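Local coordinates for carbonic anhydrase (Neosartorya fumigata, PDB 7COI), which probably catalyses the reversible hydration of carbon dioxide to hydrogencarbonate, as a zinc-dependent enzyme of the beta-class carbonic anhydrase family, at residues N145-H148 against S153-A156; H253-D258 against L264-A269; P112-I117 against L130-G135; V240-M245 against E274-R279. One frame throughout, in Å; residues are numbered along the deposited sequence.

Interaction 1 of 4, residues N145-H148 against S153-A156; sequences NVIH and SSGA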
loop_
_atom_site.group_PDB
_atom_site.type_symbol
_atom_site.label_atom_id
_atom_site.label_comp_id
_atom_site.label_asym_id
_atom_site.label_seq_id
_atom_site.Cartn_x
_atom_site.Cartn_y
_atom_site.Cartn_z
ATOM N N ASN A 145 -6.869 -7.157 12.984
ATOM C CA ASN A 145 -6.933 -8.379 12.133
ATOM C C ASN A 145 -7.711 -8.028 10.851
ATOM O O ASN A 145 -8.509 -8.853 10.391
ATOM C CB ASN A 145 -7.497 -9.590 12.915
ATOM C CG ASN A 145 -8.801 -9.371 13.676
ATOM O OD1 ASN A 145 -8.783 -8.920 14.810
ATOM N ND2 ASN A 145 -9.930 -9.728 13.066
ATOM N N VAL A 146 -7.404 -6.892 10.218
ATOM C CA VAL A 146 -8.123 -6.403 9.009
ATOM C C VAL A 146 -7.436 -6.969 7.773
ATOM O O VAL A 146 -6.201 -6.917 7.675
ATOM C CB VAL A 146 -8.187 -4.866 8.965
ATOM C CG1 VAL A 146 -8.782 -4.346 7.662
ATOM C CG2 VAL A 146 -8.972 -4.338 10.136
ATOM N N ILE A 147 -8.226 -7.521 6.857
ATOM C CA ILE A 147 -7.735 -7.959 5.527
ATOM C C ILE A 147 -8.170 -6.941 4.493
ATOM O O ILE A 147 -9.332 -6.996 4.039
ATOM C CB ILE A 147 -8.199 -9.381 5.164
ATOM C CG1 ILE A 147 -7.954 -10.358 6.316
ATOM C CG2 ILE A 147 -7.552 -9.832 3.869
ATOM C CD1 ILE A 147 -7.530 -11.730 5.898
ATOM N N HIS A 148 -7.270 -6.033 4.119
ATOM C CA HIS A 148 -7.444 -5.176 2.929
ATOM C C HIS A 148 -7.099 -6.055 1.747
ATOM O O HIS A 148 -6.009 -6.607 1.723
ATOM C CB HIS A 148 -6.511 -3.964 2.961
ATOM C CG HIS A 148 -6.827 -2.985 4.034
ATOM N ND1 HIS A 148 -7.549 -1.848 3.786
ATOM C CD2 HIS A 148 -6.450 -2.933 5.334
ATOM C CE1 HIS A 148 -7.628 -1.156 4.914
ATOM N NE2 HIS A 148 -6.971 -1.787 5.859
ATOM N N SER A 153 1.204 -6.569 2.756
ATOM C CA SER A 153 1.694 -7.172 4.005
ATOM C C SER A 153 0.957 -8.487 4.275
ATOM O O SER A 153 1.647 -9.565 4.341
ATOM C CB SER A 153 1.566 -6.219 5.161
ATOM O OG SER A 153 2.139 -6.799 6.310
ATOM N N SER A 154 -0.370 -8.459 4.349
ATOM C CA SER A 154 -1.155 -9.706 4.519
ATOM C C SER A 154 -1.025 -10.548 3.240
ATOM O O SER A 154 -0.986 -11.783 3.354
ATOM C CB SER A 154 -2.591 -9.425 4.910
ATOM O OG SER A 154 -3.248 -8.685 3.907
ATOM N N GLY A 155 -1.035 -9.920 2.063
ATOM C CA GLY A 155 -0.968 -10.634 0.765
ATOM C C GLY A 155 0.273 -11.519 0.698
ATOM O O GLY A 155 0.173 -12.698 0.285
ATOM N N ALA A 156 1.428 -10.976 1.076
ATOM C CA ALA A 156 2.702 -11.723 1.039
ATOM C C ALA A 156 2.696 -12.856 2.074
ATOM O O ALA A 156 3.158 -13.979 1.749
ATOM C CB ALA A 156 3.842 -10.762 1.205
HETATM O O HOH W 1 -4.677 -6.438 5.329
HETATM O O HOH W 2 -4.869 -9.044 1.651
#
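The imidazole of H148, whose backbone carbonyl faces S154, has water 1 in its plane, at its CD2 edge. NE2, next to CD2, makes the ring's hydrogen bond, to the backbone O of W196, and the imidazole meets the W196 ring with the planes at about 50°. Direct touching between N145-H148 and S153-A156 is slight: H148 O lies 4.1 Å from S154 OG, too far for a hydrogen bond, and I147 CG2 is 4.5 Å from the same oxygen. Two waters fill the gap. Water 1 donates to V146 O at 2.8 Å, accepts from H148 N at 2.9 Å and pairs with S154 OG at 3.0 Å. Water 2 lies 2.7 Å from H148 O and 2.8 Å from S154 OG. The serine hydroxyl, placed between its backbone N and carbonyl carbon (chi1 62°), points into this gap and also bonds to D151 OD2. The loop after strand 137-142 is thereby joined to the first turn of helix 152-164. OG, with one proton to share among D151 OD2 and two waters, probably accepts from at least one of them, which implies a buried, water-mediated polar link in place of apolar packing.

Interaction 2 of 4, residues H253-D258 against L264-A269; sequences HGLIYD and LRQLDA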
loop_
_atom_site.group_PDB
_atom_site.type_symbol
_atom_site.label_atom_id
_atom_site.label_comp_id
_atom_site.label_asym_id
_atom_site.label_seq_id
_atom_site.Cartn_x
_atom_site.Cartn_y
_atom_site.Cartn_z
ATOM N N HIS A 253 -11.037 -20.573 8.908
ATOM C CA HIS A 253 -11.783 -20.575 10.192
ATOM C C HIS A 253 -11.820 -19.167 10.750
ATOM O O HIS A 253 -10.753 -18.523 10.726
ATOM C CB HIS A 253 -11.098 -21.501 11.217
ATOM C CG HIS A 253 -10.716 -22.834 10.679
ATOM N ND1 HIS A 253 -11.614 -23.873 10.677
ATOM C CD2 HIS A 253 -9.567 -23.301 10.145
ATOM C CE1 HIS A 253 -11.032 -24.927 10.143
ATOM N NE2 HIS A 253 -9.759 -24.618 9.847
ATOM N N GLY A 254 -12.971 -18.767 11.266
ATOM C CA GLY A 254 -13.137 -17.513 12.004
ATOM C C GLY A 254 -13.273 -17.801 13.470
ATOM O O GLY A 254 -14.109 -18.678 13.836
ATOM N N LEU A 255 -12.483 -17.099 14.298
ATOM C CA LEU A 255 -12.525 -17.234 15.766
ATOM C C LEU A 255 -12.722 -15.863 16.371
ATOM O O LEU A 255 -12.300 -14.853 15.751
ATOM C CB LEU A 255 -11.236 -17.834 16.326
ATOM C CG LEU A 255 -10.829 -19.200 15.800
ATOM C CD1 LEU A 255 -9.527 -19.645 16.440
ATOM C CD2 LEU A 255 -11.910 -20.242 16.084
ATOM N N ILE A 256 -13.281 -15.850 17.583
ATOM C CA ILE A 256 -13.202 -14.702 18.518
ATOM C C ILE A 256 -12.508 -15.168 19.793
ATOM O O ILE A 256 -12.903 -16.209 20.380
ATOM C CB ILE A 256 -14.573 -14.081 18.808
ATOM C CG1 ILE A 256 -15.206 -13.468 17.550
ATOM C CG2 ILE A 256 -14.467 -13.101 19.949
ATOM C CD1 ILE A 256 -14.512 -12.239 16.958
ATOM N N TYR A 257 -11.499 -14.405 20.215
ATOM C CA TYR A 257 -10.736 -14.614 21.461
ATOM C C TYR A 257 -11.337 -13.717 22.520
ATOM O O TYR A 257 -11.401 -12.513 22.312
ATOM C CB TYR A 257 -9.254 -14.301 21.269
ATOM C CG TYR A 257 -8.442 -14.491 22.518
ATOM C CD1 TYR A 257 -8.352 -15.749 23.103
ATOM C CD2 TYR A 257 -7.856 -13.410 23.187
ATOM C CE1 TYR A 257 -7.622 -15.937 24.260
ATOM C CE2 TYR A 257 -7.123 -13.597 24.348
ATOM C CZ TYR A 257 -7.002 -14.868 24.885
ATOM O OH TYR A 257 -6.306 -15.081 26.046
ATOM N N ASP A 258 -11.743 -14.297 23.655
ATOM C CA ASP A 258 -12.286 -13.522 24.799
ATOM C C ASP A 258 -11.095 -13.186 25.696
ATOM O O ASP A 258 -10.540 -14.116 26.357
ATOM C CB ASP A 258 -13.381 -14.336 25.510
ATOM C CG ASP A 258 -14.085 -13.598 26.623
ATOM O OD1 ASP A 258 -13.456 -12.739 27.249
ATOM O OD2 ASP A 258 -15.272 -13.880 26.829
ATOM N N LEU A 264 -11.072 -19.195 23.089
ATOM C CA LEU A 264 -11.462 -19.027 21.669
ATOM C C LEU A 264 -12.855 -19.619 21.450
ATOM O O LEU A 264 -13.109 -20.747 21.974
ATOM C CB LEU A 264 -10.433 -19.732 20.801
ATOM C CG LEU A 264 -9.038 -19.098 20.811
ATOM C CD1 LEU A 264 -8.026 -20.079 20.241
ATOM C CD2 LEU A 264 -9.053 -17.787 20.025
ATOM N N ARG A 265 -13.697 -18.906 20.708
ATOM C CA ARG A 265 -14.982 -19.460 20.182
ATOM C C ARG A 265 -14.997 -19.394 18.659
ATOM O O ARG A 265 -14.456 -18.416 18.050
ATOM C CB ARG A 265 -16.200 -18.799 20.811
ATOM C CG ARG A 265 -16.294 -17.313 20.595
ATOM C CD ARG A 265 -17.493 -16.766 21.347
ATOM N NE ARG A 265 -17.620 -15.316 21.246
ATOM C CZ ARG A 265 -18.228 -14.660 20.249
ATOM N NH1 ARG A 265 -18.739 -15.324 19.222
ATOM N NH2 ARG A 265 -18.304 -13.341 20.278
ATOM N N GLN A 266 -15.544 -20.448 18.031
ATOM C CA GLN A 266 -15.720 -20.510 16.556
ATOM C C GLN A 266 -16.917 -19.647 16.148
ATOM O O GLN A 266 -17.949 -19.666 16.841
ATOM C CB GLN A 266 -15.902 -21.940 16.053
ATOM C CG GLN A 266 -14.668 -22.780 16.230
ATOM C CD GLN A 266 -14.790 -24.089 15.512
ATOM O OE1 GLN A 266 -14.642 -24.187 14.294
ATOM N NE2 GLN A 266 -15.064 -25.103 16.302
ATOM N N LEU A 267 -16.776 -18.918 15.047
ATOM C CA LEU A 267 -17.907 -18.245 14.368
ATOM C C LEU A 267 -18.482 -19.188 13.316
ATOM O O LEU A 267 -17.658 -19.893 12.634
ATOM C CB LEU A 267 -17.406 -16.956 13.721
ATOM C CG LEU A 267 -16.817 -15.960 14.712
ATOM C CD1 LEU A 267 -16.379 -14.708 13.998
ATOM C CD2 LEU A 267 -17.811 -15.658 15.817
ATOM N N ASP A 268 -19.817 -19.188 13.195
ATOM C CA ASP A 268 -20.580 -19.958 12.172
ATOM C C ASP A 268 -20.068 -19.629 10.772
ATOM O O ASP A 268 -19.770 -20.567 10.005
ATOM C CB ASP A 268 -22.076 -19.655 12.249
ATOM C CG ASP A 268 -22.708 -20.106 13.552
ATOM O OD1 ASP A 268 -22.353 -21.210 14.024
ATOM O OD2 ASP A 268 -23.542 -19.344 14.088
ATOM N N ALA A 269 -19.977 -18.344 10.450
ATOM C CA ALA A 269 -19.277 -17.859 9.239
ATOM C C ALA A 269 -19.725 -18.694 8.020
ATOM O O ALA A 269 -18.867 -19.064 7.181
ATOM C CB ALA A 269 -17.779 -17.927 9.485
HETATM O O HOH W 3 -15.624 -19.747 10.783
#
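L264 puts its CD2 methyl between two residues of the neighbouring strand, 3.7 Å from Y257 CB and 4.1 Å from L255 CD1. That methyl sits at the edge of the Y257 ring, near its plane. The tyrosine ring, with CG anti to the backbone N (chi1 180°), reaches toward the zinc ligand H175, its side chain about 4 Å away at the nearest atoms. Across the sheet, on the face carrying I256, a second apolar pair forms as I256 CG1 packs 3.8 Å from L267 CD2, and V228 of helix 216-236 covers both. Between these layers runs the backbone of a beta hairpin in which strand 264-266 adds an antiparallel edge to the otherwise parallel sheet through strand 251-257; the segment axes make 143°. I256 and R265 are its hydrogen-bonded pair, with R265 N to I256 O at 2.8 Å and the return bond from I256 N to R265 O at 2.9 Å. L255-Q266 and Y257-L264 are the flanking non-hydrogen-bonded pairs. One residue beyond Q266, L267 N bonds to G254 O at 2.9 Å, almost straight at 177°, although the donor stands above the carbonyl plane. Farther along, water 3 bridges G254 N and L267 O. At the polar edge, R265 runs beside I256 and lays one guanidinium face over it, with I256 CB 3.9 Å above the centre of that plane, while NH2 forms a salt bridge with E225.

Interaction 3 of 4, residues P112-I117 against L130-G135; sequences PEILWI and LGLLPG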
loop_
_atom_site.group_PDB
_atom_site.type_symbol
_atom_site.label_atom_id
_atom_site.label_comp_id
_atom_site.label_asym_id
_atom_site.label_seq_id
_atom_site.Cartn_x
_atom_site.Cartn_y
_atom_site.Cartn_z
ATOM N N PRO A 112 4.792 -25.517 9.774
ATOM C CA PRO A 112 3.551 -25.254 10.479
ATOM C C PRO A 112 2.373 -25.659 9.596
ATOM O O PRO A 112 2.443 -25.473 8.394
ATOM C CB PRO A 112 3.579 -23.721 10.661
ATOM C CG PRO A 112 4.383 -23.253 9.520
ATOM C CD PRO A 112 5.467 -24.296 9.336
ATOM N N GLU A 113 1.296 -26.089 10.211
ATOM C CA GLU A 113 0.063 -26.471 9.479
ATOM C C GLU A 113 -0.979 -25.355 9.567
ATOM O O GLU A 113 -2.067 -25.508 8.955
ATOM C CB GLU A 113 -0.474 -27.764 10.094
ATOM C CG GLU A 113 0.516 -28.893 10.040
ATOM C CD GLU A 113 -0.080 -30.297 10.187
ATOM O OE1 GLU A 113 -1.338 -30.475 10.069
ATOM O OE2 GLU A 113 0.718 -31.214 10.393
ATOM N N ILE A 114 -0.690 -24.302 10.357
ATOM C CA ILE A 114 -1.651 -23.219 10.668
ATOM C C ILE A 114 -1.019 -21.874 10.279
ATOM O O ILE A 114 0.142 -21.611 10.699
ATOM C CB ILE A 114 -2.079 -23.219 12.144
ATOM C CG1 ILE A 114 -2.743 -24.563 12.533
ATOM C CG2 ILE A 114 -3.006 -22.035 12.417
ATOM C CD1 ILE A 114 -3.004 -24.734 13.991
ATOM N N LEU A 115 -1.767 -21.083 9.513
ATOM C CA LEU A 115 -1.557 -19.623 9.370
ATOM C C LEU A 115 -2.561 -18.945 10.283
ATOM O O LEU A 115 -3.777 -19.172 10.123
ATOM C CB LEU A 115 -1.720 -19.159 7.909
ATOM C CG LEU A 115 -1.886 -17.631 7.730
ATOM C CD1 LEU A 115 -0.649 -16.890 8.240
ATOM C CD2 LEU A 115 -2.133 -17.279 6.279
ATOM N N TRP A 116 -2.074 -18.097 11.187
ATOM C CA TRP A 116 -2.906 -17.288 12.097
ATOM C C TRP A 116 -2.838 -15.836 11.643
ATOM O O TRP A 116 -1.734 -15.319 11.507
ATOM C CB TRP A 116 -2.358 -17.423 13.506
ATOM C CG TRP A 116 -3.019 -16.608 14.563
ATOM C CD1 TRP A 116 -2.758 -15.306 14.893
ATOM C CD2 TRP A 116 -4.015 -17.060 15.481
ATOM N NE1 TRP A 116 -3.501 -14.936 15.974
ATOM C CE2 TRP A 116 -4.281 -15.997 16.368
ATOM C CE3 TRP A 116 -4.664 -18.284 15.677
ATOM C CZ2 TRP A 116 -5.177 -16.104 17.409
ATOM C CZ3 TRP A 116 -5.571 -18.377 16.706
ATOM C CH2 TRP A 116 -5.813 -17.308 17.561
ATOM N N ILE A 117 -3.988 -15.234 11.390
ATOM C CA ILE A 117 -4.117 -13.776 11.159
ATOM C C ILE A 117 -4.920 -13.247 12.340
ATOM O O ILE A 117 -6.112 -13.617 12.495
ATOM C CB ILE A 117 -4.745 -13.439 9.800
ATOM C CG1 ILE A 117 -3.956 -14.055 8.645
ATOM C CG2 ILE A 117 -4.862 -11.924 9.695
ATOM C CD1 ILE A 117 -4.638 -14.052 7.305
ATOM N N LEU A 130 -2.913 -20.847 22.261
ATOM C CA LEU A 130 -3.243 -22.151 21.624
ATOM C C LEU A 130 -2.549 -23.329 22.340
ATOM O O LEU A 130 -2.755 -24.464 21.897
ATOM C CB LEU A 130 -2.836 -22.100 20.150
ATOM C CG LEU A 130 -3.682 -21.187 19.272
ATOM C CD1 LEU A 130 -3.116 -21.117 17.881
ATOM C CD2 LEU A 130 -5.153 -21.604 19.245
ATOM N N GLY A 131 -1.692 -23.072 23.326
ATOM C CA GLY A 131 -0.915 -24.126 24.003
ATOM C C GLY A 131 0.021 -24.822 23.047
ATOM O O GLY A 131 0.198 -26.061 23.159
ATOM N N LEU A 132 0.614 -24.079 22.104
ATOM C CA LEU A 132 1.460 -24.669 21.053
ATOM C C LEU A 132 2.910 -24.245 21.282
ATOM O O LEU A 132 3.227 -23.576 22.302
ATOM C CB LEU A 132 0.930 -24.305 19.663
ATOM C CG LEU A 132 -0.424 -24.920 19.306
ATOM C CD1 LEU A 132 -0.911 -24.438 17.944
ATOM C CD2 LEU A 132 -0.348 -26.445 19.321
ATOM N N LEU A 133 3.756 -24.681 20.374
ATOM C CA LEU A 133 5.210 -24.528 20.461
ATOM C C LEU A 133 5.674 -23.695 19.285
ATOM O O LEU A 133 4.991 -23.608 18.265
ATOM C CB LEU A 133 5.846 -25.911 20.410
ATOM C CG LEU A 133 5.604 -26.826 21.616
ATOM C CD1 LEU A 133 6.302 -28.156 21.392
ATOM C CD2 LEU A 133 6.145 -26.174 22.880
ATOM N N PRO A 134 6.905 -23.152 19.364
ATOM C CA PRO A 134 7.553 -22.613 18.186
ATOM C C PRO A 134 7.508 -23.650 17.054
ATOM O O PRO A 134 7.639 -24.852 17.355
ATOM C CB PRO A 134 8.994 -22.369 18.640
ATOM C CG PRO A 134 8.864 -22.144 20.141
ATOM C CD PRO A 134 7.714 -23.017 20.582
ATOM N N GLY A 135 7.221 -23.207 15.820
ATOM C CA GLY A 135 7.153 -24.076 14.639
ATOM C C GLY A 135 5.733 -24.488 14.294
ATOM O O GLY A 135 5.526 -25.054 13.228
#
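W116 and L130 form one close part of this contact, with L130 CD1 3.9 Å from W116 CZ3 and L130 CD2 4.1 Å from the same ring atom. L130 CD1 comes at the six-membered part of the indole obliquely, and the ring is swung to it by a chi1 of 176°, which sets CG anti to the backbone N. A second close point lies at the other end, where G135 O approaches P112 CA at 3.4 Å and P112 CB at 3.5 Å. Between them the fit is looser: I114 CD1 and L132 CD1 just meet at 4.5 Å, and L132 is partly exposed, though K87 of the second subunit packs on it. Strand 114-119, which carries the zinc ligand C119 at its end, is thus flanked by the loop leading from helix 126-129 to strand 137-142. Glycines shape that loop. G131, at positive phi, closes the helix in a Schellman motif, and G135 has a phi of 98°, a backbone conformation suited to glycine. Backbone bonds tie I114 to F138 and G135 to the second subunit. No hydrogen bond crosses between the two segments, which implies that they hold to each other by apolar and van der Waals contact.

Interaction 4 of 4, residues V240-M245 against E274-R279; sequences VVLEAM and EALKAR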
loop_
_atom_site.group_PDB
_atom_site.type_symbol
_atom_site.label_atom_id
_atom_site.label_comp_id
_atom_site.label_asym_id
_atom_site.label_seq_id
_atom_site.Cartn_x
_atom_site.Cartn_y
_atom_site.Cartn_z
ATOM N N VAL A 240 -4.695 -17.935 -4.847
ATOM C CA VAL A 240 -3.784 -18.890 -4.152
ATOM C C VAL A 240 -4.587 -19.683 -3.114
ATOM O O VAL A 240 -4.330 -20.933 -2.957
ATOM C CB VAL A 240 -2.533 -18.214 -3.560
ATOM C CG1 VAL A 240 -2.864 -17.239 -2.435
ATOM C CG2 VAL A 240 -1.530 -19.236 -3.070
ATOM N N VAL A 241 -5.510 -19.031 -2.422
ATOM C CA VAL A 241 -6.360 -19.692 -1.407
ATOM C C VAL A 241 -7.371 -20.614 -2.102
ATOM O O VAL A 241 -7.515 -21.780 -1.656
ATOM C CB VAL A 241 -7.053 -18.652 -0.514
ATOM C CG1 VAL A 241 -8.041 -19.288 0.447
ATOM C CG2 VAL A 241 -6.006 -17.832 0.239
ATOM N N LEU A 242 -8.089 -20.117 -3.102
ATOM C CA LEU A 242 -9.118 -20.950 -3.804
ATOM C C LEU A 242 -8.459 -22.211 -4.378
ATOM O O LEU A 242 -9.067 -23.301 -4.245
ATOM C CB LEU A 242 -9.794 -20.131 -4.903
ATOM C CG LEU A 242 -10.670 -18.997 -4.395
ATOM C CD1 LEU A 242 -10.983 -18.016 -5.504
ATOM C CD2 LEU A 242 -11.934 -19.527 -3.757
ATOM N N GLU A 243 -7.279 -22.084 -4.976
ATOM C CA GLU A 243 -6.511 -23.223 -5.537
ATOM C C GLU A 243 -6.260 -24.270 -4.430
ATOM O O GLU A 243 -6.482 -25.485 -4.652
ATOM C CB GLU A 243 -5.184 -22.756 -6.138
ATOM C CG GLU A 243 -5.273 -21.923 -7.407
ATOM C CD GLU A 243 -3.979 -21.156 -7.690
ATOM O OE1 GLU A 243 -2.895 -21.628 -7.231
ATOM O OE2 GLU A 243 -4.041 -20.055 -8.303
ATOM N N ALA A 244 -5.808 -23.842 -3.246
ATOM C CA ALA A 244 -5.467 -24.740 -2.114
ATOM C C ALA A 244 -6.733 -25.383 -1.554
ATOM O O ALA A 244 -6.669 -26.550 -1.091
ATOM C CB ALA A 244 -4.721 -23.982 -1.033
ATOM N N MET A 245 -7.848 -24.663 -1.553
ATOM C CA MET A 245 -9.125 -25.225 -1.062
ATOM C C MET A 245 -9.542 -26.380 -1.998
ATOM O O MET A 245 -9.932 -27.419 -1.484
ATOM C CB MET A 245 -10.203 -24.155 -0.981
ATOM C CG MET A 245 -9.920 -23.166 0.120
ATOM S SD MET A 245 -11.030 -21.783 0.052
ATOM C CE MET A 245 -12.397 -22.404 1.029
ATOM N N GLU A 274 -23.165 -21.767 -3.305
ATOM C CA GLU A 274 -23.390 -20.833 -4.450
ATOM C C GLU A 274 -22.311 -19.733 -4.454
ATOM O O GLU A 274 -21.828 -19.331 -5.564
ATOM C CB GLU A 274 -24.742 -20.118 -4.328
ATOM C CG GLU A 274 -25.947 -21.040 -4.305
ATOM C CD GLU A 274 -26.150 -21.859 -5.572
ATOM O OE1 GLU A 274 -26.350 -21.259 -6.651
ATOM O OE2 GLU A 274 -26.122 -23.104 -5.478
ATOM N N ALA A 275 -22.008 -19.212 -3.257
ATOM C CA ALA A 275 -21.068 -18.093 -3.023
ATOM C C ALA A 275 -19.682 -18.490 -3.530
ATOM O O ALA A 275 -19.109 -17.704 -4.276
ATOM C CB ALA A 275 -21.028 -17.697 -1.558
ATOM N N LEU A 276 -19.173 -19.661 -3.139
ATOM C CA LEU A 276 -17.797 -20.099 -3.492
ATOM C C LEU A 276 -17.729 -20.384 -4.995
ATOM O O LEU A 276 -16.645 -20.163 -5.582
ATOM C CB LEU A 276 -17.391 -21.313 -2.642
ATOM C CG LEU A 276 -15.882 -21.582 -2.509
ATOM C CD1 LEU A 276 -15.114 -20.357 -2.019
ATOM C CD2 LEU A 276 -15.615 -22.759 -1.575
ATOM N N LYS A 277 -18.824 -20.837 -5.619
ATOM C CA LYS A 277 -18.837 -21.114 -7.082
ATOM C C LYS A 277 -18.616 -19.795 -7.840
ATOM O O LYS A 277 -17.763 -19.778 -8.745
ATOM C CB LYS A 277 -20.130 -21.817 -7.497
ATOM C CG LYS A 277 -20.310 -23.176 -6.833
ATOM C CD LYS A 277 -21.307 -24.048 -7.521
ATOM C CE LYS A 277 -21.540 -25.347 -6.775
ATOM N NZ LYS A 277 -22.207 -26.349 -7.636
ATOM N N ALA A 278 -19.360 -18.744 -7.495
ATOM C CA ALA A 278 -19.221 -17.406 -8.120
ATOM C C ALA A 278 -17.797 -16.869 -7.874
ATOM O O ALA A 278 -17.201 -16.237 -8.781
ATOM C CB ALA A 278 -20.276 -16.471 -7.571
ATOM N N ARG A 279 -17.265 -17.116 -6.669
ATOM C CA ARG A 279 -15.918 -16.604 -6.282
ATOM C C ARG A 279 -14.857 -17.307 -7.123
ATOM O O ARG A 279 -13.974 -16.656 -7.653
ATOM C CB ARG A 279 -15.683 -16.812 -4.787
ATOM C CG ARG A 279 -14.457 -16.078 -4.263
ATOM C CD ARG A 279 -14.531 -15.813 -2.779
ATOM N NE ARG A 279 -15.769 -15.137 -2.464
ATOM C CZ ARG A 279 -16.516 -15.344 -1.383
ATOM N NH1 ARG A 279 -16.121 -16.139 -0.405
ATOM N NH2 ARG A 279 -17.669 -14.722 -1.262
#
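L242 has the most surface buried here, and its two methyls divide the work: CD2 meets L276 CD1 at 3.7 Å, while CD1 rests 3.9 Å from the backbone O of R279 and 4.2 Å from R279 CG. The two leucines slide past each other in opposite directions. L276 is second in buried surface; with CG anti to its backbone N (chi1 -159°), it reaches across the gap, and its other methyl, CD2, lies 4.2 Å from M245 CE at the partly exposed border. R279 comes third and contributes the aliphatic root of its side chain, which crosses L242 at about a right angle. Its chain then bends at chi3 (-53°) and carries the guanidinium to polar partners beyond the contact: NH1 bonds to T236 OG1 and forms a salt bridge with E271, and NE pairs with E205 of the third subunit. No hydrogen bond links the two segments. Their axes approach no closer than 11.9 Å and run at 122° to each other, so the helices meet through side chains reaching across. L280 and F283 extend the cover on L242. Such a steep crossing through leucines packs the C-terminal helix 273-283 against helix 239-248, within the alpha/beta fold of a beta-class carbonic anhydrase.

How the interactions relate
Along the chain, interaction 3 closes first, interaction 1 follows, and interaction 2 is nested inside the loop closed by interaction 4, since helix 239-248 precedes strand 251-257 and helix 273-283 follows strand 264-266. Interactions 2 and 3 reach the same sheet, with centres about 16 Å apart, and touch through L264 CD1 and L130 CD2 (3.4 Å). Interaction 1, about 18 Å from interaction 3 between centres, meets it where I147 CD1 packs 4.0 Å from I117 CD1. Interaction 4 touches none of the others. The first three, all reaching the second subunit, thus form a connected core around the zinc-bearing sheet, while interaction 4 joins peripheral helices; its R279, like H148 of interaction 1, also reaches the third subunit.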